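Local coordinates for protein acetyltransferase, GNAT family (Colwellia psychrerythraea, PDB 3IWG) that probably transfers an acyl group other than an aminoacyl group, most likely acetyl from acetyl-coenzyme A, to a substrate, as in other GNAT enzymes, at residues S14-T17 with Q18-K21; N175-R179 with K180-G184; Q221-A224 with K225-T229. All coordinates share one frame; numbering follows the deposited sequence.

Overall arrangement
The three contacts follow one another along the chain, each inside a helix or at one of its ends. Contact 1 leads into helix 17-26 in the N-terminal GNAT region, whereas contacts 2 and 3 share the C-terminal one. Contacts 1 and 3 lie on opposite sides of the chain's centre, with their own centres 38 Å apart. Contact 2 is nearer to each: its centre is 28 Å from that of contact 1 and 19 Å from that of contact 3; the nearest atoms of contacts 2 and 3 are about 6 Å apart, without touching. Contacts 1 and 2 both reach the second subunit; contact 3 instead holds a sulfate at the probable coenzyme A pyrophosphate site.

Contact 1: residues S14-T17 with Q18-K21; sequences SDLT and QLKK
The carbonyl of Leu16 receives the amide of Lys20 almost head-on: Lys20 N donates to Leu16 O at 2.7 Å, with an N-H...O angle of 168°. One residue on, Lys21 N reaches Thr17 O at 3.2 Å; this bond is longer and less direct, its donor standing above the carbonyl plane. The aliphatic part of Lys20 also lies against the first of these acceptors. With CG held beside the backbone N (chi1 -68°), Lys20 CG sits 3.2 Å from Leu16 O and 3.9 Å from Leu16 CB.

Both backbone hydrogen bonds link residues four apart, the alpha-helical pattern, and mark the first turn of helix 17-26, which takes over from the 3-10 segment ending at Leu16. Upstream of this turn the polar links are slack. Ser14 O is approached by both donors of Thr17, each in a weak bond: Thr17 N lies 3.4 Å from Ser14 O, and Thr17 OG1 lies 3.4 Å from Ser14 O.

On the buried side, Leu16 and Leu19 cross at a slant and meet through one methyl each, Leu16 CD2 to Leu19 CD1 at 4.0 Å, and both pack on Leu54 of strand 53-60. The two lysine ammonium groups leave the turn and find partners outside it. Lys20 NZ is hydrogen-bonded to Gln68 OE1, while Lys21, its chain extended as far as a bend at chi4 (-36°), makes a salt bridge from NZ to Asp25 OD2 further along the helix.

Contact 2: residues N175-R179 with K180-G184; sequences NLIER and KELFG
Lys180 and Glu181 close the end of helix 166-178 with a Schellman motif, both amides turning back to carbonyls of the last turn. Lys180 has left helical geometry for a positive phi of 56°, and its N donates to Ile177 O at 2.9 Å. Glu181 N then spans the wider loop, reaching Leu176 O at 2.9 Å in a nearly straight bond.

The Glu181 side chain runs alongside that of Arg179, pointing the same way, with the carboxylate and guanidinium planes 72° apart. In their salt bridge Arg179 NE donates to Glu181 OE1 at 3.1 Å: OE1 lies in the guanidinium plane, but the donor approaches from above the carboxylate plane. A bend at chi3 (63°) turns the arginine head towards this group, and Glu181 OE2 adds weak bonds from NE and NH2. Glu181 OE2 also accepts from Leu199 N and from a water 2.8 Å away, which donates as well to Arg179 O at 2.8 Å. Arg179 NH2 is shared with Asp201, and NH1 pairs with Glu178 of the second subunit. A leucine in place of Arg179 would probably leave the Glu181 carboxylate without its charged mate and take one partner from that intersubunit salt bridge. Roughly at right angles to the NE bond, Glu181 OE1 also meets Leu176 CD1, an apolar neighbour, at 3.6 Å.

Leu182 starts strand 182-187 and points back towards the helix. Its CB faces Leu176 CB at 4.2 Å. Further out, the two side chains of Leu182 and Ile177 slant across each other, and Leu182 CD2 rests 4.0 Å from Ile177 CG1.

Contact 3: residues Q221-A224 with K225-T229; sequences QGIA and KKVLT. With SO4 (sulfate ion), chain C.
Ala224 O is gripped by two amides of the next turn. Leu228 N donates to Ala224 O at 3.0 Å in an essentially straight bond (178°), whereas Val227 N, 3.1 Å from Ala224 O, adds a weak, strongly bent one. The main bond of Val227 N goes to Ile223 O at 3.0 Å, arriving close to the line of that carbonyl. A second doubly held carbonyl follows: Lys225 O accepts from Thr229 OG1 at 2.9 Å and from Thr229 N at 3.0 Å, tying the threonine hydroxyl to the helix backbone.

The apolar flank is carried by Ile223 and Val227, whose side chains cross obliquely. Val227 CG1 lies anti to the backbone N (chi1 171°), which leaves CG2 as the branch that meets Ile223 CG2, 3.9 Å away; both residues also pack on Ala193 of strand 190-199.

Gly222 takes the N-cap position with a positive phi of 83°, and its carbonyl receives Lys226 N only weakly. Just beyond it the first turn offers the N-H of Ala224 to a sulfate, probably from the crystallisation liquor: Ala224 N donates to SO4 O3 at 3.0 Å, and Ala224 CB lies 3.4 Å from SO4 O3, a closeness its small size allows. Arg219 NH1 and Gly220 N also donate to the ion, and the positive end of the helix dipole probably adds to the grip. This glycine-rich turn at the start of helix 223-237 matches the GNAT motif A loop, which in relatives binds the pyrophosphate of coenzyme A, a group the sulfate probably mimics.

Contact 1: residues S14-T17 with Q18-K21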
loop_
_atom_site.group_PDB
_atom_site.type_symbol
_atom_site.label_atom_id
_atom_site.label_comp_id
_atom_site.label_asym_id
_atom_site.label_seq_id
_atom_site.Cartn_x
_atom_site.Cartn_y
_atom_site.Cartn_z
ATOM N N SER A 14 5.620 0.019 20.413
ATOM C CA SER A 14 6.984 0.236 20.937
ATOM C C SER A 14 7.169 -0.358 22.316
ATOM O O SER A 14 8.207 -0.879 22.603
ATOM C CB SER A 14 7.365 1.750 20.971
ATOM O OG SER A 14 7.054 2.387 22.237
ATOM N N ASP A 15 6.160 -0.260 23.162
ATOM C CA ASP A 15 6.166 -0.898 24.474
ATOM C C ASP A 15 6.361 -2.433 24.470
ATOM O O ASP A 15 6.644 -3.029 25.495
ATOM C CB ASP A 15 4.831 -0.612 25.157
ATOM C CG ASP A 15 4.982 -0.346 26.614
ATOM O OD1 ASP A 15 6.109 -0.557 27.127
ATOM O OD2 ASP A 15 3.986 0.080 27.257
ATOM N N LEU A 16 6.145 -3.068 23.317
ATOM C CA LEU A 16 6.151 -4.528 23.198
ATOM C C LEU A 16 7.336 -5.089 22.411
ATOM O O LEU A 16 7.413 -6.299 22.198
ATOM C CB LEU A 16 4.837 -4.981 22.539
ATOM C CG LEU A 16 3.584 -4.718 23.358
ATOM C CD1 LEU A 16 2.434 -5.408 22.746
ATOM C CD2 LEU A 16 3.758 -5.171 24.810
ATOM N N THR A 17 8.253 -4.216 21.999
ATOM C CA THR A 17 9.452 -4.597 21.245
ATOM C C THR A 17 10.201 -5.826 21.746
ATOM O O THR A 17 10.509 -6.731 20.961
ATOM C CB THR A 17 10.443 -3.423 21.190
ATOM O OG1 THR A 17 9.995 -2.527 20.185
ATOM C CG2 THR A 17 11.878 -3.887 20.845
ATOM N N GLN A 18 10.476 -5.849 23.045
ATOM C CA GLN A 18 11.175 -6.963 23.661
ATOM C C GLN A 18 10.272 -8.173 23.794
ATOM O O GLN A 18 10.686 -9.280 23.511
ATOM C CB GLN A 18 11.677 -6.603 25.053
ATOM C CG GLN A 18 13.158 -6.178 25.170
ATOM C CD GLN A 18 13.652 -6.321 26.628
ATOM O OE1 GLN A 18 12.830 -6.410 27.569
ATOM N NE2 GLN A 18 14.992 -6.359 26.814
ATOM N N LEU A 19 9.055 -7.977 24.265
ATOM C CA LEU A 19 8.166 -9.100 24.431
ATOM C C LEU A 19 7.858 -9.758 23.071
ATOM O O LEU A 19 7.842 -11.000 22.965
ATOM C CB LEU A 19 6.902 -8.674 25.167
ATOM C CG LEU A 19 7.083 -8.377 26.662
ATOM C CD1 LEU A 19 5.828 -7.672 27.197
ATOM C CD2 LEU A 19 7.361 -9.680 27.464
ATOM N N LYS A 20 7.657 -8.935 22.034
ATOM C CA LYS A 20 7.411 -9.479 20.710
ATOM C C LYS A 20 8.592 -10.279 20.172
ATOM O O LYS A 20 8.419 -11.376 19.595
ATOM C CB LYS A 20 7.035 -8.393 19.716
ATOM C CG LYS A 20 5.680 -7.765 19.996
ATOM C CD LYS A 20 4.749 -7.916 18.806
ATOM C CE LYS A 20 3.275 -7.611 19.134
ATOM N NZ LYS A 20 2.424 -7.896 17.958
ATOM N N LYS A 21 9.793 -9.751 20.367
ATOM C CA LYS A 21 10.991 -10.445 19.906
ATOM C C LYS A 21 11.157 -11.807 20.602
ATOM O O LYS A 21 11.550 -12.808 19.969
ATOM C CB LYS A 21 12.249 -9.557 20.055
ATOM C CG LYS A 21 13.556 -10.223 19.543
ATOM C CD LYS A 21 14.800 -9.297 19.664
ATOM C CE LYS A 21 16.135 -9.985 19.151
ATOM N NZ LYS A 21 16.259 -11.490 19.438
#

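Contact 2: residues N175-R179 with K180-G184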
loop_
_atom_site.group_PDB
_atom_site.type_symbol
_atom_site.label_atom_id
_atom_site.label_comp_id
_atom_site.label_asym_id
_atom_site.label_seq_id
_atom_site.Cartn_x
_atom_site.Cartn_y
_atom_site.Cartn_z
ATOM N N ASN A 175 4.199 -1.133 -3.195
ATOM C CA ASN A 175 5.195 -1.384 -2.211
ATOM C C ASN A 175 6.049 -2.608 -2.557
ATOM O O ASN A 175 7.261 -2.566 -2.400
ATOM C CB ASN A 175 4.507 -1.550 -0.881
ATOM C CG ASN A 175 5.486 -1.658 0.260
ATOM O OD1 ASN A 175 5.518 -2.663 0.915
ATOM N ND2 ASN A 175 6.263 -0.598 0.504
ATOM N N LEU A 176 5.468 -3.699 -3.057
ATOM C CA LEU A 176 6.320 -4.852 -3.404
ATOM C C LEU A 176 7.304 -4.509 -4.538
ATOM O O LEU A 176 8.456 -4.934 -4.532
ATOM C CB LEU A 176 5.481 -6.049 -3.769
ATOM C CG LEU A 176 5.119 -7.177 -2.777
ATOM C CD1 LEU A 176 5.055 -6.835 -1.300
ATOM C CD2 LEU A 176 3.843 -7.843 -3.234
ATOM N N ILE A 177 6.848 -3.712 -5.496
ATOM C CA ILE A 177 7.652 -3.318 -6.624
ATOM C C ILE A 177 8.884 -2.569 -6.120
ATOM O O ILE A 177 10.013 -2.875 -6.540
ATOM C CB ILE A 177 6.833 -2.450 -7.566
ATOM C CG1 ILE A 177 5.892 -3.320 -8.412
ATOM C CG2 ILE A 177 7.769 -1.575 -8.438
ATOM C CD1 ILE A 177 5.091 -2.577 -9.382
ATOM N N GLU A 178 8.681 -1.638 -5.179
ATOM C CA GLU A 178 9.785 -0.868 -4.596
ATOM C C GLU A 178 10.719 -1.744 -3.833
ATOM O O GLU A 178 11.939 -1.495 -3.819
ATOM C CB GLU A 178 9.274 0.197 -3.630
ATOM C CG GLU A 178 8.433 1.294 -4.351
ATOM C CD GLU A 178 8.126 2.476 -3.424
ATOM O OE1 GLU A 178 9.075 2.950 -2.755
ATOM O OE2 GLU A 178 6.957 2.922 -3.393
ATOM N N ARG A 179 10.174 -2.790 -3.217
ATOM C CA ARG A 179 11.025 -3.723 -2.472
ATOM C C ARG A 179 11.662 -4.759 -3.422
ATOM O O ARG A 179 12.430 -5.567 -2.975
ATOM C CB ARG A 179 10.232 -4.458 -1.383
ATOM C CG ARG A 179 9.688 -3.592 -0.252
ATOM C CD ARG A 179 8.703 -4.379 0.702
ATOM N NE ARG A 179 9.343 -5.505 1.415
ATOM C CZ ARG A 179 10.145 -5.371 2.483
ATOM N NH1 ARG A 179 10.404 -4.176 3.009
ATOM N NH2 ARG A 179 10.701 -6.436 3.045
ATOM N N LYS A 180 11.341 -4.703 -4.718
ATOM C CA LYS A 180 11.772 -5.730 -5.691
ATOM C C LYS A 180 11.356 -7.186 -5.326
ATOM O O LYS A 180 12.116 -8.145 -5.484
ATOM C CB LYS A 180 13.287 -5.592 -5.914
ATOM C CG LYS A 180 13.734 -4.113 -6.114
ATOM C CD LYS A 180 15.105 -4.021 -6.776
ATOM C CE LYS A 180 15.682 -2.567 -6.807
ATOM N NZ LYS A 180 17.110 -2.543 -6.292
ATOM N N GLU A 181 10.130 -7.337 -4.849
ATOM C CA GLU A 181 9.644 -8.647 -4.433
ATOM C C GLU A 181 8.643 -9.258 -5.382
ATOM O O GLU A 181 8.171 -10.387 -5.161
ATOM C CB GLU A 181 9.085 -8.575 -3.014
ATOM C CG GLU A 181 10.156 -8.294 -1.987
ATOM C CD GLU A 181 9.607 -8.039 -0.593
ATOM O OE1 GLU A 181 8.396 -7.793 -0.467
ATOM O OE2 GLU A 181 10.394 -8.061 0.381
ATOM N N LEU A 182 8.261 -8.524 -6.423
ATOM C CA LEU A 182 7.181 -8.997 -7.289
ATOM C C LEU A 182 7.728 -9.415 -8.639
ATOM O O LEU A 182 8.564 -8.719 -9.194
ATOM C CB LEU A 182 6.109 -7.917 -7.444
ATOM C CG LEU A 182 4.843 -8.178 -8.314
ATOM C CD1 LEU A 182 3.968 -9.291 -7.786
ATOM C CD2 LEU A 182 4.035 -6.863 -8.436
ATOM N N PHE A 183 7.236 -10.543 -9.171
ATOM C CA PHE A 183 7.645 -10.987 -10.486
ATOM C C PHE A 183 6.444 -11.417 -11.337
ATOM O O PHE A 183 5.403 -11.820 -10.827
ATOM C CB PHE A 183 8.622 -12.160 -10.377
ATOM C CG PHE A 183 9.901 -11.826 -9.665
ATOM C CD1 PHE A 183 9.939 -11.723 -8.297
ATOM C CD2 PHE A 183 11.085 -11.642 -10.365
ATOM C CE1 PHE A 183 11.114 -11.402 -7.636
ATOM C CE2 PHE A 183 12.267 -11.317 -9.686
ATOM C CZ PHE A 183 12.265 -11.218 -8.314
ATOM N N GLY A 184 6.629 -11.362 -12.646
ATOM C CA GLY A 184 5.590 -11.721 -13.592
ATOM C C GLY A 184 6.094 -12.739 -14.581
ATOM O O GLY A 184 7.269 -12.718 -14.957
HETATM O O HOH W 1 12.834 -7.318 -0.799
#

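Contact 3: residues Q221-A224 with K225-T229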
loop_
_atom_site.group_PDB
_atom_site.type_symbol
_atom_site.label_atom_id
_atom_site.label_comp_id
_atom_site.label_asym_id
_atom_site.label_seq_id
_atom_site.Cartn_x
_atom_site.Cartn_y
_atom_site.Cartn_z
ATOM N N GLN A 221 -1.917 -26.478 -15.946
ATOM C CA GLN A 221 -0.832 -26.481 -16.909
ATOM C C GLN A 221 0.549 -26.449 -16.255
ATOM O O GLN A 221 1.541 -26.224 -16.930
ATOM C CB GLN A 221 -0.976 -25.261 -17.821
ATOM C CG GLN A 221 -2.322 -25.234 -18.478
ATOM C CD GLN A 221 -2.521 -24.112 -19.467
ATOM O OE1 GLN A 221 -3.491 -24.111 -20.235
ATOM N NE2 GLN A 221 -1.616 -23.200 -19.481
ATOM N N GLY A 222 0.603 -26.627 -14.936
ATOM C CA GLY A 222 1.856 -26.775 -14.218
ATOM C C GLY A 222 2.536 -25.478 -13.865
ATOM O O GLY A 222 3.649 -25.473 -13.365
ATOM N N ILE A 223 1.839 -24.369 -14.052
ATOM C CA ILE A 223 2.488 -23.086 -13.975
ATOM C C ILE A 223 2.872 -22.779 -12.560
ATOM O O ILE A 223 3.989 -22.304 -12.343
ATOM C CB ILE A 223 1.633 -22.001 -14.558
ATOM C CG1 ILE A 223 1.419 -22.276 -16.061
ATOM C CG2 ILE A 223 2.278 -20.606 -14.320
ATOM C CD1 ILE A 223 0.769 -21.130 -16.863
ATOM N N ALA A 224 2.018 -23.079 -11.574
ATOM C CA ALA A 224 2.333 -22.637 -10.191
ATOM C C ALA A 224 3.619 -23.345 -9.726
ATOM O O ALA A 224 4.476 -22.726 -9.105
ATOM C CB ALA A 224 1.199 -22.896 -9.234
ATOM N N LYS A 225 3.774 -24.627 -10.049
ATOM C CA LYS A 225 4.982 -25.309 -9.654
ATOM C C LYS A 225 6.214 -24.557 -10.152
ATOM O O LYS A 225 7.162 -24.334 -9.398
ATOM C CB LYS A 225 5.020 -26.720 -10.166
ATOM C CG LYS A 225 6.269 -27.476 -9.766
ATOM C CD LYS A 225 6.170 -28.927 -10.256
ATOM C CE LYS A 225 7.438 -29.780 -9.883
ATOM N NZ LYS A 225 8.482 -29.915 -10.954
ATOM N N LYS A 226 6.177 -24.159 -11.419
ATOM C CA LYS A 226 7.314 -23.534 -12.028
ATOM C C LYS A 226 7.630 -22.184 -11.412
ATOM O O LYS A 226 8.803 -21.791 -11.319
ATOM C CB LYS A 226 7.071 -23.393 -13.509
ATOM C CG LYS A 226 6.919 -24.714 -14.233
ATOM C CD LYS A 226 7.433 -24.626 -15.646
ATOM C CE LYS A 226 6.377 -24.708 -16.749
ATOM N NZ LYS A 226 6.518 -26.023 -17.421
ATOM N N VAL A 227 6.574 -21.497 -10.973
ATOM C CA VAL A 227 6.700 -20.158 -10.413
ATOM C C VAL A 227 7.374 -20.287 -9.065
ATOM O O VAL A 227 8.339 -19.599 -8.769
ATOM C CB VAL A 227 5.325 -19.441 -10.287
ATOM C CG1 VAL A 227 5.441 -18.172 -9.523
ATOM C CG2 VAL A 227 4.779 -19.153 -11.655
ATOM N N LEU A 228 6.872 -21.215 -8.270
ATOM C CA LEU A 228 7.449 -21.491 -6.969
ATOM C C LEU A 228 8.936 -21.879 -7.115
ATOM O O LEU A 228 9.779 -21.406 -6.360
ATOM C CB LEU A 228 6.647 -22.584 -6.293
ATOM C CG LEU A 228 5.342 -22.090 -5.699
ATOM C CD1 LEU A 228 4.500 -23.279 -5.246
ATOM C CD2 LEU A 228 5.657 -21.225 -4.490
ATOM N N THR A 229 9.262 -22.681 -8.120
ATOM C CA THR A 229 10.638 -23.089 -8.325
ATOM C C THR A 229 11.517 -21.885 -8.630
ATOM O O THR A 229 12.598 -21.765 -8.082
ATOM C CB THR A 229 10.762 -24.145 -9.434
ATOM O OG1 THR A 229 9.941 -25.269 -9.080
ATOM C CG2 THR A 229 12.211 -24.606 -9.589
HETATM S S SO4 C . -1.885 -24.632 -11.110
HETATM O O1 SO4 C . -3.034 -24.616 -12.020
HETATM O O2 SO4 C . -2.204 -24.012 -9.817
HETATM O O3 SO4 C . -0.818 -23.959 -11.802
HETATM O O4 SO4 C . -1.456 -26.004 -10.736
#